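PDB 1PIW: NADP-dependent alcohol dehydrogenase 6 from Saccharomyces cerevisiae, which reduces a broad range of aromatic and aliphatic aldehydes to the corresponding alcohols with NADPH, as a homodimeric, zinc-dependent medium-chain dehydrogenase. Local coordinates for residues I10-H15 with L64-E69; G47-C52 with T119-P124; G55-M60 with I275-Q280. All coordinates share one frame; numbering follows the deposited sequence.

Contact 1. Residues I10-H15 with L64-E69. With ZN (zinc ion), chain D.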
loop_
_atom_site.group_PDB
_atom_site.type_symbol
_atom_site.label_atom_id
_atom_site.label_comp_id
_atom_site.label_asym_id
_atom_site.label_seq_id
_atom_site.Cartn_x
_atom_site.Cartn_y
_atom_site.Cartn_z
ATOM N N ILE A 10 31.249 24.304 5.946
ATOM C CA ILE A 10 31.560 24.091 4.545
ATOM C C ILE A 10 30.236 24.219 3.804
ATOM O O ILE A 10 29.452 23.274 3.757
ATOM C CB ILE A 10 32.131 22.696 4.340
ATOM C CG1 ILE A 10 33.132 22.392 5.452
ATOM C CG2 ILE A 10 32.796 22.605 2.984
ATOM C CD1 ILE A 10 34.216 23.422 5.586
ATOM N N ALA A 11 29.993 25.391 3.222
ATOM C CA ALA A 11 28.730 25.658 2.536
ATOM C C ALA A 11 28.723 25.767 1.017
ATOM O O ALA A 11 29.581 26.405 0.414
ATOM C CB ALA A 11 28.110 26.914 3.123
ATOM N N ILE A 12 27.710 25.151 0.420
ATOM C CA ILE A 12 27.503 25.167 -1.026
ATOM C C ILE A 12 27.314 26.630 -1.459
ATOM O O ILE A 12 26.457 27.328 -0.913
ATOM C CB ILE A 12 26.207 24.408 -1.413
ATOM C CG1 ILE A 12 26.097 23.079 -0.660
ATOM C CG2 ILE A 12 26.168 24.203 -2.897
ATOM C CD1 ILE A 12 27.182 22.110 -0.937
ATOM N N GLN A 13 28.087 27.088 -2.445
ATOM C CA GLN A 13 27.984 28.476 -2.913
ATOM C C GLN A 13 27.083 28.690 -4.131
ATOM O O GLN A 13 26.667 29.816 -4.391
ATOM C CB GLN A 13 29.372 29.025 -3.215
ATOM C CG GLN A 13 30.346 28.823 -2.085
ATOM C CD GLN A 13 29.948 29.575 -0.840
ATOM O OE1 GLN A 13 30.348 29.216 0.265
ATOM N NE2 GLN A 13 29.167 30.630 -1.009
ATOM N N SER A 14 26.794 27.620 -4.874
ATOM C CA SER A 14 25.927 27.696 -6.048
ATOM C C SER A 14 25.606 26.298 -6.541
ATOM O O SER A 14 26.464 25.428 -6.516
ATOM C CB SER A 14 26.615 28.456 -7.173
ATOM O OG SER A 14 27.035 27.562 -8.199
ATOM N N HIS A 15 24.384 26.082 -7.013
ATOM C CA HIS A 15 23.998 24.761 -7.507
ATOM C C HIS A 15 24.783 24.262 -8.715
ATOM O O HIS A 15 24.469 23.198 -9.242
ATOM C CB HIS A 15 22.518 24.712 -7.878
ATOM C CG HIS A 15 21.594 24.858 -6.713
ATOM N ND1 HIS A 15 21.778 24.178 -5.531
ATOM C CD2 HIS A 15 20.462 25.585 -6.559
ATOM C CE1 HIS A 15 20.799 24.481 -4.696
ATOM N NE2 HIS A 15 19.987 25.332 -5.296
ATOM N N LEU A 64 24.688 27.446 1.675
ATOM C CA LEU A 64 23.945 26.371 2.274
ATOM C C LEU A 64 24.819 25.317 2.911
ATOM O O LEU A 64 25.654 24.704 2.255
ATOM C CB LEU A 64 23.054 25.712 1.228
ATOM C CG LEU A 64 22.299 24.479 1.731
ATOM C CD1 LEU A 64 21.457 24.844 2.941
ATOM C CD2 LEU A 64 21.432 23.924 0.616
ATOM N N VAL A 65 24.641 25.115 4.203
ATOM C CA VAL A 65 25.388 24.073 4.864
ATOM C C VAL A 65 24.488 22.829 4.844
ATOM O O VAL A 65 23.324 22.873 5.223
ATOM C CB VAL A 65 25.739 24.466 6.291
ATOM C CG1 VAL A 65 26.412 23.292 7.001
ATOM C CG2 VAL A 65 26.640 25.684 6.265
ATOM N N VAL A 66 25.030 21.716 4.382
ATOM C CA VAL A 66 24.259 20.496 4.275
ATOM C C VAL A 66 24.753 19.449 5.275
ATOM O O VAL A 66 25.622 19.737 6.099
ATOM C CB VAL A 66 24.353 20.009 2.822
ATOM C CG1 VAL A 66 23.611 18.734 2.615
ATOM C CG2 VAL A 66 23.773 21.063 1.932
ATOM N N GLY A 67 24.195 18.246 5.220
ATOM C CA GLY A 67 24.605 17.203 6.136
ATOM C C GLY A 67 23.599 17.144 7.253
ATOM O O GLY A 67 23.347 18.166 7.886
ATOM N N HIS A 68 23.018 15.969 7.494
ATOM C CA HIS A 68 22.019 15.839 8.536
ATOM C C HIS A 68 22.022 14.486 9.247
ATOM O O HIS A 68 20.980 13.874 9.505
ATOM C CB HIS A 68 20.629 16.172 7.971
ATOM C CG HIS A 68 20.174 15.269 6.862
ATOM N ND1 HIS A 68 19.068 15.550 6.087
ATOM C CD2 HIS A 68 20.647 14.075 6.423
ATOM C CE1 HIS A 68 18.879 14.566 5.223
ATOM N NE2 HIS A 68 19.822 13.660 5.407
ATOM N N GLU A 69 23.218 14.019 9.561
ATOM C CA GLU A 69 23.395 12.781 10.293
ATOM C C GLU A 69 24.480 13.172 11.273
ATOM O O GLU A 69 25.577 12.616 11.281
ATOM C CB GLU A 69 23.838 11.685 9.350
ATOM C CG GLU A 69 22.823 11.507 8.244
ATOM C CD GLU A 69 22.997 10.237 7.457
ATOM O OE1 GLU A 69 24.156 9.806 7.298
ATOM O OE2 GLU A 69 21.975 9.689 6.984
HETATM ZN ZN ZN D . 18.819 11.785 4.664
#
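Ile12 and Leu64 form an antiparallel hydrogen-bonded pair, their CA atoms 5.0 Å apart, where strand 7-12 meets the short strand 64-65 at the margin of a small three-stranded antiparallel sheet. This sheet belongs to the zinc-binding, GroES-like part of the alcohol dehydrogenase fold. The two bonds of the pair are unequal. Ile12 N donates to Leu64 O at 2.8 Å, with 148° at the hydrogen and the donor tilted 28° from the carbonyl plane; the return bond from Leu64 N to Ile12 O is weak.

The side chains of Ile12 and Leu64 lie on one face of the sheet, with helix 47-53 against both, while Phe337 of helix 330-342 also packs on Ile12. With CG1 of Ile12 anti to its carbonyl carbon (chi1 -45°), this branch lies 4.0 Å from Val66 CG2, and the two side chains cross at a slant. On the other face Ala11 CB meets Val65 CG2 at 3.7 Å. Beyond the strand, segment 64-69 runs on to the catalytic zinc, which Cys46 and Cys163 also bind. There NE2 of His68 ligates the zinc ion at 2.2 Å, with CE1 the next ring atom, 2.8 Å from the metal.

Contact 2. Residues G47-C52 with T119-P124; sequences GSDIHC and TTYSQP. With NAP (NADP nicotinamide-adenine-dinucleotide phosphate), chain E.
Asp49 and Tyr121 face each other across 9.2 Å between CA atoms, and Cys52 and Ser122 across 8.1 Å, so helix 47-53 and the irregular segment 119-124 are joined by side chains at the level of these two pairs. The reach is supplied mainly by Tyr121. Its CG lies between the backbone N and the carbonyl carbon (chi1 56°), and the ring extends to the helix, where OH gives a weak hydrogen bond to Asp49 OD1 at 2.6 Å. The two side chains cross at about a right angle, with carboxylate and ring planes 58° apart.

OD1 also takes a weak bond from Gly67 N. Asp49 is held more firmly through its other oxygen: OD2 accepts from Tyr135 OH and from Cys46 N, which fixes the carboxylate from two partners beside a zinc ligand. Cys52, one turn further on, carries SG anti to its backbone N (chi1 -158°) and sets it in the plane of the Tyr121 ring, 3.9 Å from CE2. This is an edge-on sulfur-aromatic contact, and the same sulfur lies beside Ser122 OG.

The start of the helix serves the cofactor. Gly47 N donates to O1N of the NADP pyrophosphate at 2.8 Å, and His51 NE2 lies 3.2 Å from the ribose O3D. Around the pair, strand 64-65 brings Leu64 against both Cys52 and Ser122, the His68 ring meets that of Tyr121, and helix 330-342 packs on the helix through Ile50.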
loop_
_atom_site.group_PDB
_atom_site.type_symbol
_atom_site.label_atom_id
_atom_site.label_comp_id
_atom_site.label_asym_id
_atom_site.label_seq_id
_atom_site.Cartn_x
_atom_site.Cartn_y
_atom_site.Cartn_z
ATOM N N GLY A 47 22.669 10.781 0.759
ATOM C CA GLY A 47 22.281 11.031 -0.620
ATOM C C GLY A 47 21.521 12.343 -0.762
ATOM O O GLY A 47 21.700 13.066 -1.742
ATOM N N SER A 48 20.671 12.650 0.217
ATOM C CA SER A 48 19.910 13.895 0.221
ATOM C C SER A 48 20.863 15.091 0.177
ATOM O O SER A 48 20.574 16.112 -0.449
ATOM C CB SER A 48 19.055 13.993 1.484
ATOM O OG SER A 48 18.047 12.997 1.521
ATOM N N ASP A 49 21.994 14.965 0.867
ATOM C CA ASP A 49 22.977 16.033 0.882
ATOM C C ASP A 49 23.309 16.380 -0.549
ATOM O O ASP A 49 23.415 17.555 -0.887
ATOM C CB ASP A 49 24.267 15.609 1.599
ATOM C CG ASP A 49 24.102 15.522 3.100
ATOM O OD1 ASP A 49 23.017 15.877 3.600
ATOM O OD2 ASP A 49 25.055 15.105 3.787
ATOM N N ILE A 50 23.454 15.351 -1.388
ATOM C CA ILE A 50 23.805 15.527 -2.796
ATOM C C ILE A 50 22.675 16.143 -3.616
ATOM O O ILE A 50 22.832 17.211 -4.201
ATOM C CB ILE A 50 24.231 14.174 -3.423
ATOM C CG1 ILE A 50 25.317 13.530 -2.563
ATOM C CG2 ILE A 50 24.782 14.385 -4.827
ATOM C CD1 ILE A 50 26.538 14.407 -2.347
ATOM N N HIS A 51 21.537 15.465 -3.650
ATOM C CA HIS A 51 20.368 15.942 -4.386
ATOM C C HIS A 51 20.163 17.426 -4.160
ATOM O O HIS A 51 19.959 18.202 -5.097
ATOM C CB HIS A 51 19.108 15.230 -3.901
ATOM C CG HIS A 51 19.025 13.787 -4.287
ATOM N ND1 HIS A 51 18.647 13.375 -5.546
ATOM C CD2 HIS A 51 19.235 12.661 -3.566
ATOM C CE1 HIS A 51 18.622 12.055 -5.583
ATOM N NE2 HIS A 51 18.974 11.599 -4.395
ATOM N N CYS A 52 20.205 17.807 -2.890
ATOM C CA CYS A 52 19.999 19.179 -2.487
ATOM C C CYS A 52 21.063 20.128 -3.025
ATOM O O CYS A 52 20.742 21.113 -3.694
ATOM C CB CYS A 52 19.958 19.251 -0.966
ATOM S SG CYS A 52 19.129 20.701 -0.339
ATOM N N THR A 119 12.935 20.341 7.965
ATOM C CA THR A 119 14.132 19.570 7.775
ATOM C C THR A 119 15.375 20.317 8.241
ATOM O O THR A 119 15.432 21.538 8.199
ATOM C CB THR A 119 14.252 19.147 6.311
ATOM O OG1 THR A 119 15.509 18.486 6.094
ATOM C CG2 THR A 119 14.129 20.362 5.410
ATOM N N THR A 120 16.358 19.548 8.698
ATOM C CA THR A 120 17.627 20.045 9.215
ATOM C C THR A 120 18.281 21.182 8.459
ATOM O O THR A 120 18.845 22.076 9.082
ATOM C CB THR A 120 18.631 18.896 9.334
ATOM O OG1 THR A 120 18.175 17.988 10.349
ATOM C CG2 THR A 120 20.026 19.420 9.673
ATOM N N TYR A 121 18.231 21.141 7.132
ATOM C CA TYR A 121 18.810 22.206 6.312
ATOM C C TYR A 121 17.956 22.499 5.088
ATOM O O TYR A 121 17.161 21.667 4.659
ATOM C CB TYR A 121 20.232 21.848 5.861
ATOM C CG TYR A 121 20.364 20.535 5.106
ATOM C CD1 TYR A 121 20.871 19.391 5.736
ATOM C CD2 TYR A 121 19.980 20.430 3.773
ATOM C CE1 TYR A 121 20.988 18.179 5.058
ATOM C CE2 TYR A 121 20.094 19.222 3.085
ATOM C CZ TYR A 121 20.595 18.101 3.735
ATOM O OH TYR A 121 20.682 16.900 3.063
ATOM N N SER A 122 18.107 23.699 4.546
ATOM C CA SER A 122 17.384 24.102 3.340
ATOM C C SER A 122 15.905 24.360 3.462
ATOM O O SER A 122 15.187 24.263 2.465
ATOM C CB SER A 122 17.577 23.068 2.239
ATOM O OG SER A 122 18.914 23.089 1.777
ATOM N N GLN A 123 15.438 24.660 4.668
ATOM C CA GLN A 123 14.025 24.954 4.875
ATOM C C GLN A 123 13.926 26.143 5.796
ATOM O O GLN A 123 14.722 26.298 6.729
ATOM C CB GLN A 123 13.267 23.772 5.506
ATOM C CG GLN A 123 11.734 23.925 5.418
ATOM C CD GLN A 123 10.947 22.715 5.936
ATOM O OE1 GLN A 123 11.374 21.574 5.799
ATOM N NE2 GLN A 123 9.782 22.972 6.510
ATOM N N PRO A 124 12.976 27.035 5.520
ATOM C CA PRO A 124 12.854 28.189 6.407
ATOM C C PRO A 124 11.894 27.823 7.548
ATOM O O PRO A 124 10.944 27.059 7.355
ATOM C CB PRO A 124 12.299 29.262 5.483
ATOM C CG PRO A 124 11.414 28.470 4.564
ATOM C CD PRO A 124 12.250 27.255 4.254
HETATM P PA NAP E . 23.336 6.418 -1.982
HETATM O O1A NAP E . 23.047 7.638 -2.648
HETATM O O2A NAP E . 24.622 6.070 -1.230
HETATM O O5B NAP E . 23.091 5.229 -3.021
HETATM C C5B NAP E . 21.803 5.138 -3.689
HETATM C C4B NAP E . 21.847 3.689 -4.207
HETATM O O4B NAP E . 20.556 3.409 -4.924
HETATM C C3B NAP E . 22.917 3.371 -5.289
HETATM O O3B NAP E . 24.091 2.882 -4.620
HETATM C C2B NAP E . 22.220 2.356 -6.173
HETATM O O2B NAP E . 22.253 1.023 -5.676
HETATM C C1B NAP E . 20.756 2.874 -6.234
HETATM N N9A NAP E . 20.592 3.800 -7.390
HETATM C C8A NAP E . 21.204 4.989 -7.746
HETATM N N7A NAP E . 20.770 5.512 -8.889
HETATM C C5A NAP E . 19.809 4.606 -9.314
HETATM C C6A NAP E . 18.997 4.617 -10.473
HETATM N N6A NAP E . 18.985 5.542 -11.444
HETATM N N1A NAP E . 18.100 3.555 -10.645
HETATM C C2A NAP E . 18.020 2.526 -9.697
HETATM N N3A NAP E . 18.806 2.482 -8.545
HETATM C C4A NAP E . 19.690 3.548 -8.393
HETATM O O3 NAP E . 22.215 6.081 -0.935
HETATM P PN NAP E . 21.270 6.943 -0.038
HETATM O O1N NAP E . 21.983 8.089 0.533
HETATM O O2N NAP E . 20.685 5.982 0.906
HETATM O O5D NAP E . 20.214 7.462 -1.070
HETATM C C5D NAP E . 19.442 8.605 -0.690
HETATM C C4D NAP E . 18.079 8.452 -1.263
HETATM O O4D NAP E . 17.178 8.234 -0.151
HETATM C C3D NAP E . 17.600 9.748 -1.965
HETATM O O3D NAP E . 16.851 9.476 -3.164
HETATM C C2D NAP E . 16.798 10.439 -0.887
HETATM O O2D NAP E . 15.822 11.309 -1.400
HETATM C C1D NAP E . 16.189 9.317 -0.126
HETATM P P2B NAP E . 22.449 -0.268 -6.605
HETATM O O1X NAP E . 21.070 -0.597 -7.146
HETATM O O2X NAP E . 23.381 0.244 -7.637
HETATM O O3X NAP E . 22.959 -1.337 -5.693
#

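Contact 3. Residues G55-M60 with I275-Q280; sequences GHWGNM and ISIPEQ. With NAP (NADP nicotinamide-adenine-dinucleotide phosphate), chain E.
Trp57 and Ile277 meet across the cleft between the two domains of a medium-chain dehydrogenase, the GroES-like domain giving 55-60 and the Rossmann domain 275-280. The first segment begins at Gly55, whose positive phi closes a Schellman motif after helix 47-53, and turns through a type I beta turn to Gly58. The second follows strand 270-274 of the parallel sheet.

The CB of Trp57 leaves the backbone away from 275-280 and lies 4.1 Å from Met60 CE. CG is anti to the carbonyl carbon (chi1 -72°), and from there the indole returns toward the Rossmann side. CD1 comes near Pro278 O at the ring edge. NE1 sends its N-H in the ring plane to Ile277 O, a weak hydrogen bond at 3.4 Å with 159° at the hydrogen, and Ile277 CG2 sits 3.8 Å from the same nitrogen, the two side chains crossing at about a right angle. CE2 packs on His51 CB, whose ring runs almost parallel to the indole. Further round the six-membered ring, CZ2 approaches O2D of the NADP nicotinamide ribose at 3.7 Å, CH2 lies against Ser48 CB, and CE3 against Cys52 CB.

Ile277 O therefore serves both protein and cofactor: O2D of the ribose also donates to it, at 3.0 Å. The tryptophan thus contributes to the NADP pocket from the GroES-like side. Pro278 also packs on Pro288 of the second subunit. A backbone bond fastens the outer end of the contact, where Gln280 N donates to His56 O at 3.1 Å, close to straight at 167°.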
loop_
_atom_site.group_PDB
_atom_site.type_symbol
_atom_site.label_atom_id
_atom_site.label_comp_id
_atom_site.label_asym_id
_atom_site.label_seq_id
_atom_site.Cartn_x
_atom_site.Cartn_y
_atom_site.Cartn_z
ATOM N N GLY A 55 21.177 20.896 -6.470
ATOM C CA GLY A 55 19.980 21.595 -6.895
ATOM C C GLY A 55 18.922 20.707 -7.522
ATOM O O GLY A 55 18.070 21.194 -8.259
ATOM N N HIS A 56 18.969 19.409 -7.230
ATOM C CA HIS A 56 18.001 18.454 -7.775
ATOM C C HIS A 56 16.612 18.674 -7.236
ATOM O O HIS A 56 15.632 18.289 -7.863
ATOM C CB HIS A 56 18.406 17.027 -7.441
ATOM C CG HIS A 56 19.533 16.519 -8.270
ATOM N ND1 HIS A 56 20.442 17.356 -8.877
ATOM C CD2 HIS A 56 19.911 15.259 -8.585
ATOM C CE1 HIS A 56 21.331 16.634 -9.534
ATOM N NE2 HIS A 56 21.031 15.359 -9.373
ATOM N N TRP A 57 16.530 19.290 -6.065
ATOM C CA TRP A 57 15.245 19.523 -5.432
ATOM C C TRP A 57 14.672 20.901 -5.663
ATOM O O TRP A 57 13.622 21.245 -5.111
ATOM C CB TRP A 57 15.360 19.272 -3.938
ATOM C CG TRP A 57 15.486 17.827 -3.598
ATOM C CD1 TRP A 57 15.143 16.757 -4.387
ATOM C CD2 TRP A 57 15.905 17.288 -2.345
ATOM N NE1 TRP A 57 15.322 15.584 -3.693
ATOM C CE2 TRP A 57 15.787 15.877 -2.437
ATOM C CE3 TRP A 57 16.368 17.857 -1.148
ATOM C CZ2 TRP A 57 16.114 15.026 -1.374
ATOM C CZ3 TRP A 57 16.692 17.013 -0.091
ATOM C CH2 TRP A 57 16.561 15.609 -0.213
ATOM N N GLY A 58 15.357 21.688 -6.479
ATOM C CA GLY A 58 14.883 23.025 -6.753
ATOM C C GLY A 58 15.916 24.016 -6.284
ATOM O O GLY A 58 16.859 23.660 -5.576
ATOM N N ASN A 59 15.730 25.268 -6.667
ATOM C CA ASN A 59 16.674 26.291 -6.306
ATOM C C ASN A 59 16.683 26.647 -4.837
ATOM O O ASN A 59 15.760 27.276 -4.349
ATOM C CB ASN A 59 16.413 27.534 -7.131
ATOM C CG ASN A 59 17.672 28.069 -7.747
ATOM O OD1 ASN A 59 18.227 27.471 -8.681
ATOM N ND2 ASN A 59 18.155 29.190 -7.212
ATOM N N MET A 60 17.750 26.259 -4.150
ATOM C CA MET A 60 17.916 26.519 -2.723
ATOM C C MET A 60 18.692 27.804 -2.459
ATOM O O MET A 60 19.692 28.072 -3.109
ATOM C CB MET A 60 18.683 25.373 -2.074
ATOM C CG MET A 60 18.088 24.015 -2.291
ATOM S SD MET A 60 16.521 23.952 -1.476
ATOM C CE MET A 60 15.466 23.171 -2.742
ATOM N N ILE A 275 11.477 4.399 -0.233
ATOM C CA ILE A 275 12.069 5.351 0.684
ATOM C C ILE A 275 12.695 6.556 -0.013
ATOM O O ILE A 275 13.004 7.567 0.626
ATOM C CB ILE A 275 13.120 4.609 1.542
ATOM C CG1 ILE A 275 12.575 4.457 2.964
ATOM C CG2 ILE A 275 14.506 5.252 1.414
ATOM C CD1 ILE A 275 11.868 5.683 3.503
ATOM N N SER A 276 12.834 6.457 -1.332
ATOM C CA SER A 276 13.471 7.504 -2.113
ATOM C C SER A 276 12.691 8.747 -2.509
ATOM O O SER A 276 11.461 8.768 -2.576
ATOM C CB SER A 276 14.098 6.895 -3.373
ATOM O OG SER A 276 13.129 6.278 -4.199
ATOM N N ILE A 277 13.476 9.778 -2.792
ATOM C CA ILE A 277 13.004 11.084 -3.209
ATOM C C ILE A 277 13.968 11.529 -4.323
ATOM O O ILE A 277 14.945 12.247 -4.084
ATOM C CB ILE A 277 13.064 12.055 -2.023
ATOM C CG1 ILE A 277 12.330 11.431 -0.833
ATOM C CG2 ILE A 277 12.490 13.412 -2.416
ATOM C CD1 ILE A 277 12.554 12.152 0.476
ATOM N N PRO A 278 13.702 11.088 -5.560
ATOM C CA PRO A 278 14.510 11.399 -6.742
ATOM C C PRO A 278 14.436 12.847 -7.205
ATOM O O PRO A 278 13.700 13.659 -6.633
ATOM C CB PRO A 278 13.956 10.440 -7.788
ATOM C CG PRO A 278 12.502 10.401 -7.438
ATOM C CD PRO A 278 12.532 10.267 -5.928
ATOM N N GLU A 279 15.209 13.161 -8.245
ATOM C CA GLU A 279 15.216 14.509 -8.794
ATOM C C GLU A 279 13.755 14.934 -8.928
ATOM O O GLU A 279 12.868 14.100 -9.133
ATOM C CB GLU A 279 15.904 14.543 -10.175
ATOM C CG GLU A 279 15.075 13.946 -11.337
ATOM C CD GLU A 279 15.701 14.169 -12.724
ATOM O OE1 GLU A 279 16.783 13.596 -13.005
ATOM O OE2 GLU A 279 15.104 14.918 -13.535
ATOM N N GLN A 280 13.512 16.230 -8.796
ATOM C CA GLN A 280 12.170 16.778 -8.903
ATOM C C GLN A 280 11.483 16.336 -10.194
ATOM O O GLN A 280 10.261 16.388 -10.302
ATOM C CB GLN A 280 12.254 18.293 -8.880
ATOM C CG GLN A 280 12.894 18.839 -10.126
ATOM C CD GLN A 280 13.423 20.225 -9.937
ATOM O OE1 GLN A 280 12.715 21.102 -9.449
ATOM N NE2 GLN A 280 14.678 20.442 -10.329
HETATM P PA NAP E . 23.336 6.418 -1.982
HETATM O O1A NAP E . 23.047 7.638 -2.648
HETATM O O2A NAP E . 24.622 6.070 -1.230
HETATM O O5B NAP E . 23.091 5.229 -3.021
HETATM C C5B NAP E . 21.803 5.138 -3.689
HETATM C C4B NAP E . 21.847 3.689 -4.207
HETATM O O4B NAP E . 20.556 3.409 -4.924
HETATM C C3B NAP E . 22.917 3.371 -5.289
HETATM O O3B NAP E . 24.091 2.882 -4.620
HETATM C C2B NAP E . 22.220 2.356 -6.173
HETATM O O2B NAP E . 22.253 1.023 -5.676
HETATM C C1B NAP E . 20.756 2.874 -6.234
HETATM N N9A NAP E . 20.592 3.800 -7.390
HETATM C C8A NAP E . 21.204 4.989 -7.746
HETATM N N7A NAP E . 20.770 5.512 -8.889
HETATM C C5A NAP E . 19.809 4.606 -9.314
HETATM C C6A NAP E . 18.997 4.617 -10.473
HETATM N N6A NAP E . 18.985 5.542 -11.444
HETATM N N1A NAP E . 18.100 3.555 -10.645
HETATM C C2A NAP E . 18.020 2.526 -9.697
HETATM N N3A NAP E . 18.806 2.482 -8.545
HETATM C C4A NAP E . 19.690 3.548 -8.393
HETATM O O3 NAP E . 22.215 6.081 -0.935
HETATM P PN NAP E . 21.270 6.943 -0.038
HETATM O O1N NAP E . 21.983 8.089 0.533
HETATM O O2N NAP E . 20.685 5.982 0.906
HETATM O O5D NAP E . 20.214 7.462 -1.070
HETATM C C5D NAP E . 19.442 8.605 -0.690
HETATM C C4D NAP E . 18.079 8.452 -1.263
HETATM O O4D NAP E . 17.178 8.234 -0.151
HETATM C C3D NAP E . 17.600 9.748 -1.965
HETATM O O3D NAP E . 16.851 9.476 -3.164
HETATM C C2D NAP E . 16.798 10.439 -0.887
HETATM O O2D NAP E . 15.822 11.309 -1.400
HETATM C C1D NAP E . 16.189 9.317 -0.126
HETATM P P2B NAP E . 22.449 -0.268 -6.605
HETATM O O1X NAP E . 21.070 -0.597 -7.146
HETATM O O2X NAP E . 23.381 0.244 -7.637
HETATM O O3X NAP E . 22.959 -1.337 -5.693
#

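From the N terminus the segments come in the order 10-15, 47-52, 55-60, 64-69, 119-124 and 275-280, so every pair of contacts crosses and none encloses another. Contact 1 closes a loop of 48 residues, contact 2 one of 66, and contact 3 one of 214 that spans from the GroES-like domain to the Rossmann domain. The centres of contacts 1 and 2 are about 8 Å apart, where the small antiparallel sheet meets helix 47-53, and segment 64-69 runs on from there to the catalytic zinc. That helix passes directly into 55-60, so the centres of contacts 2 and 3 are about 9 Å apart, and both touch NADP. His15 reaches Met60, joining contacts 1 and 3.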